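Local coordinates for cell division control protein 53 (Saccharomyces cerevisiae, PDB 3O2P) that serves as the cullin scaffold of SCF E3 ubiquitin ligases, which mark target proteins for proteasomal degradation, represented here by its C-terminal neddylation domain, at residues F23-C27 against Q50-F55; C27-I31 against L43-C47. One frame throughout, in Å; residues are numbered along the deposited sequence.

Overall arrangement
The chain enters through the long helix 8-35, whose later half supplies one side of both contacts: 23-27 to contact 1 and, overlapping at Cys27, 27-31 to contact 2. After the short strand 37-39 the chain turns back as helix 40-51. Contact 2 therefore closes the inner loop, pairing 27-31 with 43-47, and contact 1 closes the wider one, pairing 23-27 with 50-55 at the C-terminal end of helix 40-51 and the residues after it. The loops are nested, with centres about 8 Å apart, and Leu24 CD2 touches Cys47 SG between them. Together they fasten helix 40-51 and the residues after it across helix 8-35, while helix 59-71 packs against the same long helix through Leu24 and Ile28.

Contact 1. Residues F23-C27 against Q50-F55; sequences FLEAC and QSHQRF
Phe23 of helix 8-35 reaches into the C-terminal end region of helix 40-51, in the winged-helix neddylation domain of this cullin. Its CB points at the opposing segment, and with CG anti to the backbone N (chi1 171°) the ring is carried in among Ser51, Arg54 and Phe55. CD2 lies 3.6 Å from Phe55 CE2, at the rim of the Phe55 ring near its plane; the two rings meet obliquely, planes 68° apart. The neighbouring CE2 comes 3.3 Å from Ser51 OG, which lies at the edge of the Phe23 ring near its plane. At the far end CZ approaches NE2 of the poorly ordered Gln53 and Arg54 CB, which sits over the ring face as a CH-pi contact, 4.2 Å from the Phe23 centroid. CD1 and CE1 lie against one face of the Arg54 guanidinium, Phe23 CE1 3.4 Å from Arg54 NH2, with the two planes 56° apart, so they do not stack flat. The bends of Arg54 at chi2 and chi3 fold its chain back over the ring. Ser51 OG spends its hydrogen bond within its own helix, on Cys47 O, while Ser51 O accepts from both Arg54 N and Phe55 N. Beyond Phe23, Leu24 CG meets the edge of the Phe55 ring at CZ, 3.9 Å away.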
ATOM      1  N   PHE B  23     -14.143  -0.760 -23.551  1.00 14.71           N
ATOM      2  CA  PHE B  23     -14.079  -1.976 -24.352  1.00 21.20           C
ATOM      3  C   PHE B  23     -13.062  -2.961 -23.776  1.00 24.81           C
ATOM      4  O   PHE B  23     -13.351  -4.153 -23.653  1.00 25.48           O
ATOM      5  CB  PHE B  23     -13.767  -1.673 -25.822  1.00 20.63           C
ATOM      6  CG  PHE B  23     -13.494  -2.902 -26.635  1.00 20.36           C
ATOM      7  CD1 PHE B  23     -14.530  -3.621 -27.208  1.00 28.34           C
ATOM      8  CD2 PHE B  23     -12.198  -3.357 -26.795  1.00 23.80           C
ATOM      9  CE1 PHE B  23     -14.270  -4.772 -27.947  1.00 35.08           C
ATOM     10  CE2 PHE B  23     -11.928  -4.503 -27.524  1.00 32.09           C
ATOM     11  CZ  PHE B  23     -12.964  -5.216 -28.101  1.00 28.83           C
ATOM     12  N   LEU B  24     -11.880  -2.466 -23.413  1.00 16.70           N
ATOM     13  CA  LEU B  24     -10.815  -3.336 -22.931  1.00 21.02           C
ATOM     14  C   LEU B  24     -11.143  -3.931 -21.569  1.00 22.51           C
ATOM     15  O   LEU B  24     -10.738  -5.050 -21.266  1.00 18.72           O
ATOM     16  CB  LEU B  24      -9.479  -2.598 -22.857  1.00 18.08           C
ATOM     17  CG  LEU B  24      -8.850  -2.168 -24.174  1.00 22.59           C
ATOM     18  CD1 LEU B  24      -7.686  -1.205 -23.933  1.00 17.33           C
ATOM     19  CD2 LEU B  24      -8.413  -3.393 -24.964  1.00 19.17           C
ATOM     20  N   GLU B  25     -11.866  -3.178 -20.745  1.00 18.24           N
ATOM     21  CA  GLU B  25     -12.282  -3.703 -19.453  1.00 17.72           C
ATOM     22  C   GLU B  25     -13.201  -4.908 -19.599  1.00 17.12           C
ATOM     23  O   GLU B  25     -13.038  -5.893 -18.880  1.00 23.51           O
ATOM     24  CB  GLU B  25     -12.932  -2.622 -18.582  1.00 10.35           C
ATOM     25  CG  GLU B  25     -11.909  -1.670 -17.962  1.00 17.92           C
ATOM     26  CD  GLU B  25     -12.552  -0.648 -17.034  1.00 22.39           C
ATOM     27  OE1 GLU B  25     -13.501  -1.015 -16.303  1.00 26.33           O
ATOM     28  OE2 GLU B  25     -12.108   0.520 -17.046  1.00 31.63           O
ATOM     29  N   ALA B  26     -14.163  -4.833 -20.516  1.00 17.16           N
ATOM     30  CA  ALA B  26     -15.075  -5.964 -20.734  1.00 16.62           C
ATOM     31  C   ALA B  26     -14.331  -7.135 -21.364  1.00 22.54           C
ATOM     32  O   ALA B  26     -14.577  -8.296 -21.028  1.00 20.65           O
ATOM     33  CB  ALA B  26     -16.228  -5.562 -21.602  1.00 16.79           C
ATOM     34  N   CYS B  27     -13.417  -6.834 -22.283  1.00 19.01           N
ATOM     35  CA  CYS B  27     -12.604  -7.884 -22.878  1.00 21.19           C
ATOM     36  C   CYS B  27     -11.835  -8.645 -21.789  1.00 25.36           C
ATOM     37  O   CYS B  27     -11.853  -9.866 -21.744  1.00 27.05           O
ATOM     38  CB  CYS B  27     -11.638  -7.290 -23.901  1.00 28.32           C
ATOM     39  SG  CYS B  27     -10.669  -8.513 -24.792  1.00 42.39           S
ATOM     40  N   GLN B  50      -7.601 -10.348 -28.872  1.00 29.96           N
ATOM     41  CA  GLN B  50      -9.064 -10.395 -28.953  1.00 36.71           C
ATOM     42  C   GLN B  50      -9.654  -9.023 -29.244  1.00 34.18           C
ATOM     43  O   GLN B  50     -10.805  -8.917 -29.666  1.00 42.75           O
ATOM     44  CB  GLN B  50      -9.681 -10.987 -27.675  1.00 32.93           C
ATOM     45  CG  GLN B  50      -9.391 -12.465 -27.478  1.00 39.85           C
ATOM     46  CD  GLN B  50     -10.224 -13.085 -26.369  1.00 47.36           C
ATOM     47  OE1 GLN B  50     -11.367 -12.692 -26.152  1.00 48.54           O
ATOM     48  NE2 GLN B  50      -9.652 -14.061 -25.661  1.00 38.41           N
ATOM     49  N   SER B  51      -8.863  -7.980 -29.024  1.00 32.43           N
ATOM     50  CA  SER B  51      -9.328  -6.618 -29.244  1.00 37.91           C
ATOM     51  C   SER B  51      -9.003  -6.178 -30.654  1.00 44.04           C
ATOM     52  O   SER B  51      -9.542  -5.189 -31.145  1.00 33.81           O
ATOM     53  CB  SER B  51      -8.656  -5.656 -28.274  1.00 40.08           C
ATOM     54  OG  SER B  51      -9.008  -5.960 -26.942  1.00 51.58           O
ATOM     55  N   HIS B  52      -8.107  -6.914 -31.299  1.00 54.68           N
ATOM     56  CA  HIS B  52      -7.633  -6.559 -32.631  1.00 55.44           C
ATOM     57  C   HIS B  52      -8.772  -6.382 -33.637  1.00 60.65           C
ATOM     58  O   HIS B  52      -8.667  -5.580 -34.564  1.00 59.76           O
ATOM     59  CB  HIS B  52      -6.639  -7.605 -33.125  1.00 51.55           C
ATOM     60  CG  HIS B  52      -5.967  -7.239 -34.408  1.00 59.17           C
ATOM     61  ND1 HIS B  52      -6.211  -7.904 -35.590  1.00 60.57           N
ATOM     62  CD2 HIS B  52      -5.060  -6.277 -34.693  1.00 62.48           C
ATOM     63  CE1 HIS B  52      -5.477  -7.368 -36.551  1.00 62.19           C
ATOM     64  NE2 HIS B  52      -4.773  -6.378 -36.033  1.00 65.89           N
ATOM     65  N   GLN B  53      -9.853  -7.137 -33.458  1.00 60.64           N
ATOM     66  CA  GLN B  53     -11.018  -7.005 -34.322  1.00 63.92           C
ATOM     67  C   GLN B  53     -11.504  -5.558 -34.346  1.00 59.07           C
ATOM     68  O   GLN B  53     -11.883  -5.034 -35.395  1.00 62.28           O
ATOM     69  CB  GLN B  53     -12.152  -7.899 -33.818  1.00 75.85           C
ATOM     70  CG  GLN B  53     -13.225  -7.126 -33.063  1.00 83.73           C
ATOM     71  CD  GLN B  53     -14.096  -8.000 -32.194  1.00 89.95           C
ATOM     72  OE1 GLN B  53     -14.513  -9.082 -32.600  1.00 94.42           O
ATOM     73  NE2 GLN B  53     -14.387  -7.526 -30.990  1.00 90.94           N
ATOM     74  N   ARG B  54     -11.485  -4.926 -33.175  1.00 52.55           N
ATOM     75  CA  ARG B  54     -12.073  -3.606 -32.962  1.00 42.30           C
ATOM     76  C   ARG B  54     -11.060  -2.488 -33.196  1.00 40.29           C
ATOM     77  O   ARG B  54     -11.298  -1.568 -33.980  1.00 40.14           O
ATOM     78  CB  ARG B  54     -12.631  -3.527 -31.535  1.00 37.35           C
ATOM     79  CG  ARG B  54     -13.501  -2.322 -31.249  1.00 43.33           C
ATOM     80  CD  ARG B  54     -14.887  -2.463 -31.860  1.00 49.04           C
ATOM     81  NE  ARG B  54     -15.712  -3.443 -31.156  1.00 59.27           N
ATOM     82  CZ  ARG B  54     -16.465  -3.165 -30.094  1.00 52.15           C
ATOM     83  NH1 ARG B  54     -16.491  -1.931 -29.602  1.00 46.68           N
ATOM     84  NH2 ARG B  54     -17.194  -4.121 -29.529  1.00 38.33           N
ATOM     85  N   PHE B  55      -9.930  -2.565 -32.507  1.00 40.85           N
ATOM     86  CA  PHE B  55      -8.881  -1.574 -32.685  1.00 39.30           C
ATOM     87  C   PHE B  55      -7.544  -2.132 -32.222  1.00 34.32           C
ATOM     88  O   PHE B  55      -7.474  -3.246 -31.702  1.00 35.95           O
ATOM     89  CB  PHE B  55      -9.216  -0.276 -31.943  1.00 33.67           C
ATOM     90  CG  PHE B  55      -9.056  -0.373 -30.457  1.00 37.67           C
ATOM     91  CD1 PHE B  55      -7.892   0.072 -29.845  1.00 31.54           C
ATOM     92  CD2 PHE B  55     -10.059  -0.914 -29.671  1.00 40.04           C
ATOM     93  CE1 PHE B  55      -7.734  -0.019 -28.478  1.00 24.68           C
ATOM     94  CE2 PHE B  55      -9.906  -1.009 -28.294  1.00 39.98           C
ATOM     95  CZ  PHE B  55      -8.742  -0.563 -27.697  1.00 28.30           C
TER

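Contact 2. Residues C27-I31 against L43-C47; sequences CIVRI and LVNEC
Two helices of the winged-helix neddylation domain, 8-35 and 40-51, pack here through a buried apolar seam; the axes of the two short segments approach to 10.0 Å, with 116° between their N-to-C directions. Ile31 CD1 reaches the helical backbone opposite, 3.6 Å from Cys47 N, and also lies 3.7 Å from Glu46 CG. Its other branch, CG2, rests 3.9 Å from Leu43 CD1. With CG1 anti to the carbonyl carbon (chi1 -66°) and the chain extended beyond it, CD1 reaches Cys47 while CG2 turns to Leu43. Cut back to an alanine, this position would probably open a gap beside Cys47 and Glu46 CG and leave Leu43 CD1 with less packing against helix 8-35. One turn earlier, Ile28 divides its contacts similarly: CG1 meets Cys47 SG at 3.8 Å, and CG2 meets both methyls of Leu43, the two side chains crossing at about a right angle. Cys27 SG and Cys47 SG lie 4.0 Å apart, in contact but not bonded as a disulfide. At the border of the seam, Glu46 directs OE2 to Gln50 NE2 on its own helix. Helix 59-71 packs on Ile28 through Ala65, Ile66 and Leu69, while Tyr84 of strand 83-86 touches Leu43, joining the seam to the sheet.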
ATOM      1  N   CYS B  27     -13.417  -6.834 -22.283  1.00 19.01           N
ATOM      2  CA  CYS B  27     -12.604  -7.884 -22.878  1.00 21.19           C
ATOM      3  C   CYS B  27     -11.835  -8.645 -21.789  1.00 25.36           C
ATOM      4  O   CYS B  27     -11.853  -9.866 -21.744  1.00 27.05           O
ATOM      5  CB  CYS B  27     -11.638  -7.290 -23.901  1.00 28.32           C
ATOM      6  SG  CYS B  27     -10.669  -8.513 -24.792  1.00 42.39           S
ATOM      7  N   ILE B  28     -11.181  -7.911 -20.895  1.00 22.88           N
ATOM      8  CA  ILE B  28     -10.370  -8.529 -19.856  1.00 18.69           C
ATOM      9  C   ILE B  28     -11.219  -9.401 -18.921  1.00 20.63           C
ATOM     10  O   ILE B  28     -10.820 -10.515 -18.562  1.00 15.99           O
ATOM     11  CB  ILE B  28      -9.595  -7.462 -19.057  1.00 19.14           C
ATOM     12  CG1 ILE B  28      -8.477  -6.865 -19.916  1.00 18.94           C
ATOM     13  CG2 ILE B  28      -9.006  -8.042 -17.789  1.00 12.55           C
ATOM     14  CD1 ILE B  28      -7.830  -5.665 -19.301  1.00 12.19           C
ATOM     15  N   VAL B  29     -12.385  -8.892 -18.531  1.00 20.39           N
ATOM     16  CA  VAL B  29     -13.289  -9.635 -17.642  1.00 25.36           C
ATOM     17  C   VAL B  29     -13.756 -10.945 -18.292  1.00 23.31           C
ATOM     18  O   VAL B  29     -13.859 -11.977 -17.627  1.00 24.54           O
ATOM     19  CB  VAL B  29     -14.522  -8.803 -17.261  1.00 19.41           C
ATOM     20  CG1 VAL B  29     -15.503  -9.654 -16.470  1.00 24.78           C
ATOM     21  CG2 VAL B  29     -14.107  -7.589 -16.454  1.00 29.00           C
ATOM     22  N   ARG B  30     -14.033 -10.884 -19.593  1.00 20.18           N
ATOM     23  CA  ARG B  30     -14.397 -12.051 -20.394  1.00 26.59           C
ATOM     24  C   ARG B  30     -13.295 -13.116 -20.325  1.00 27.78           C
ATOM     25  O   ARG B  30     -13.546 -14.273 -19.986  1.00 28.58           O
ATOM     26  CB  ARG B  30     -14.609 -11.618 -21.846  1.00 34.58           C
ATOM     27  CG  ARG B  30     -15.749 -12.315 -22.575  1.00 39.65           C
ATOM     28  CD  ARG B  30     -15.924 -11.751 -23.989  1.00 46.35           C
ATOM     29  NE  ARG B  30     -16.217 -10.318 -23.973  1.00 57.87           N
ATOM     30  CZ  ARG B  30     -15.605  -9.408 -24.728  1.00 58.91           C
ATOM     31  NH1 ARG B  30     -14.651  -9.769 -25.577  1.00 51.86           N
ATOM     32  NH2 ARG B  30     -15.950  -8.129 -24.632  1.00 64.59           N
ATOM     33  N   ILE B  31     -12.071 -12.722 -20.645  1.00 23.16           N
ATOM     34  CA  ILE B  31     -10.944 -13.646 -20.591  1.00 27.67           C
ATOM     35  C   ILE B  31     -10.780 -14.263 -19.192  1.00 32.08           C
ATOM     36  O   ILE B  31     -10.741 -15.487 -19.037  1.00 28.73           O
ATOM     37  CB  ILE B  31      -9.638 -12.940 -20.994  1.00 21.05           C
ATOM     38  CG1 ILE B  31      -9.699 -12.522 -22.471  1.00 25.72           C
ATOM     39  CG2 ILE B  31      -8.439 -13.826 -20.711  1.00 21.93           C
ATOM     40  CD1 ILE B  31      -8.639 -11.491 -22.879  1.00 23.83           C
ATOM     41  N   LEU B  43      -2.262 -12.483 -20.160  1.00 31.88           N
ATOM     42  CA  LEU B  43      -3.506 -11.711 -20.197  1.00 23.29           C
ATOM     43  C   LEU B  43      -3.391 -10.561 -21.185  1.00 19.59           C
ATOM     44  O   LEU B  43      -4.277 -10.355 -22.004  1.00 21.91           O
ATOM     45  CB  LEU B  43      -3.857 -11.158 -18.817  1.00 17.98           C
ATOM     46  CG  LEU B  43      -5.038 -10.175 -18.768  1.00 19.55           C
ATOM     47  CD1 LEU B  43      -6.306 -10.814 -19.369  1.00 12.31           C
ATOM     48  CD2 LEU B  43      -5.303  -9.695 -17.333  1.00 19.34           C
ATOM     49  N   VAL B  44      -2.288  -9.818 -21.097  1.00 17.13           N
ATOM     50  CA  VAL B  44      -2.091  -8.654 -21.943  1.00 21.96           C
ATOM     51  C   VAL B  44      -2.086  -9.075 -23.408  1.00 25.01           C
ATOM     52  O   VAL B  44      -2.759  -8.467 -24.227  1.00 23.49           O
ATOM     53  CB  VAL B  44      -0.775  -7.921 -21.620  1.00 21.88           C
ATOM     54  CG1 VAL B  44      -0.469  -6.889 -22.706  1.00 27.71           C
ATOM     55  CG2 VAL B  44      -0.850  -7.262 -20.235  1.00 18.72           C
ATOM     56  N   ASN B  45      -1.335 -10.126 -23.723  1.00 25.62           N
ATOM     57  CA  ASN B  45      -1.295 -10.653 -25.082  1.00 26.00           C
ATOM     58  C   ASN B  45      -2.663 -11.098 -25.572  1.00 26.63           C
ATOM     59  O   ASN B  45      -3.076 -10.776 -26.677  1.00 32.99           O
ATOM     60  CB  ASN B  45      -0.283 -11.799 -25.186  1.00 21.05           C
ATOM     61  CG  ASN B  45       1.135 -11.290 -25.238  1.00 28.78           C
ATOM     62  OD1 ASN B  45       1.352 -10.123 -25.549  1.00 30.53           O
ATOM     63  ND2 ASN B  45       2.108 -12.146 -24.923  1.00 31.13           N
ATOM     64  N   GLU B  46      -3.374 -11.837 -24.739  1.00 29.94           N
ATOM     65  CA  GLU B  46      -4.691 -12.310 -25.124  1.00 28.46           C
ATOM     66  C   GLU B  46      -5.631 -11.132 -25.356  1.00 29.77           C
ATOM     67  O   GLU B  46      -6.356 -11.089 -26.359  1.00 27.90           O
ATOM     68  CB  GLU B  46      -5.252 -13.283 -24.075  1.00 23.69           C
ATOM     69  CG  GLU B  46      -6.516 -14.014 -24.536  1.00 35.34           C
ATOM     70  CD  GLU B  46      -6.327 -14.744 -25.866  1.00 47.83           C
ATOM     71  OE1 GLU B  46      -5.186 -15.156 -26.182  1.00 53.54           O
ATOM     72  OE2 GLU B  46      -7.324 -14.913 -26.596  1.00 50.69           O
ATOM     73  N   CYS B  47      -5.623 -10.176 -24.433  1.00 23.89           N
ATOM     74  CA  CYS B  47      -6.513  -9.021 -24.566  1.00 25.56           C
ATOM     75  C   CYS B  47      -6.274  -8.239 -25.867  1.00 22.76           C
ATOM     76  O   CYS B  47      -7.221  -7.823 -26.531  1.00 26.38           O
ATOM     77  CB  CYS B  47      -6.375  -8.082 -23.369  1.00 24.48           C
ATOM     78  SG  CYS B  47      -7.366  -6.599 -23.550  1.00 28.65           S
TER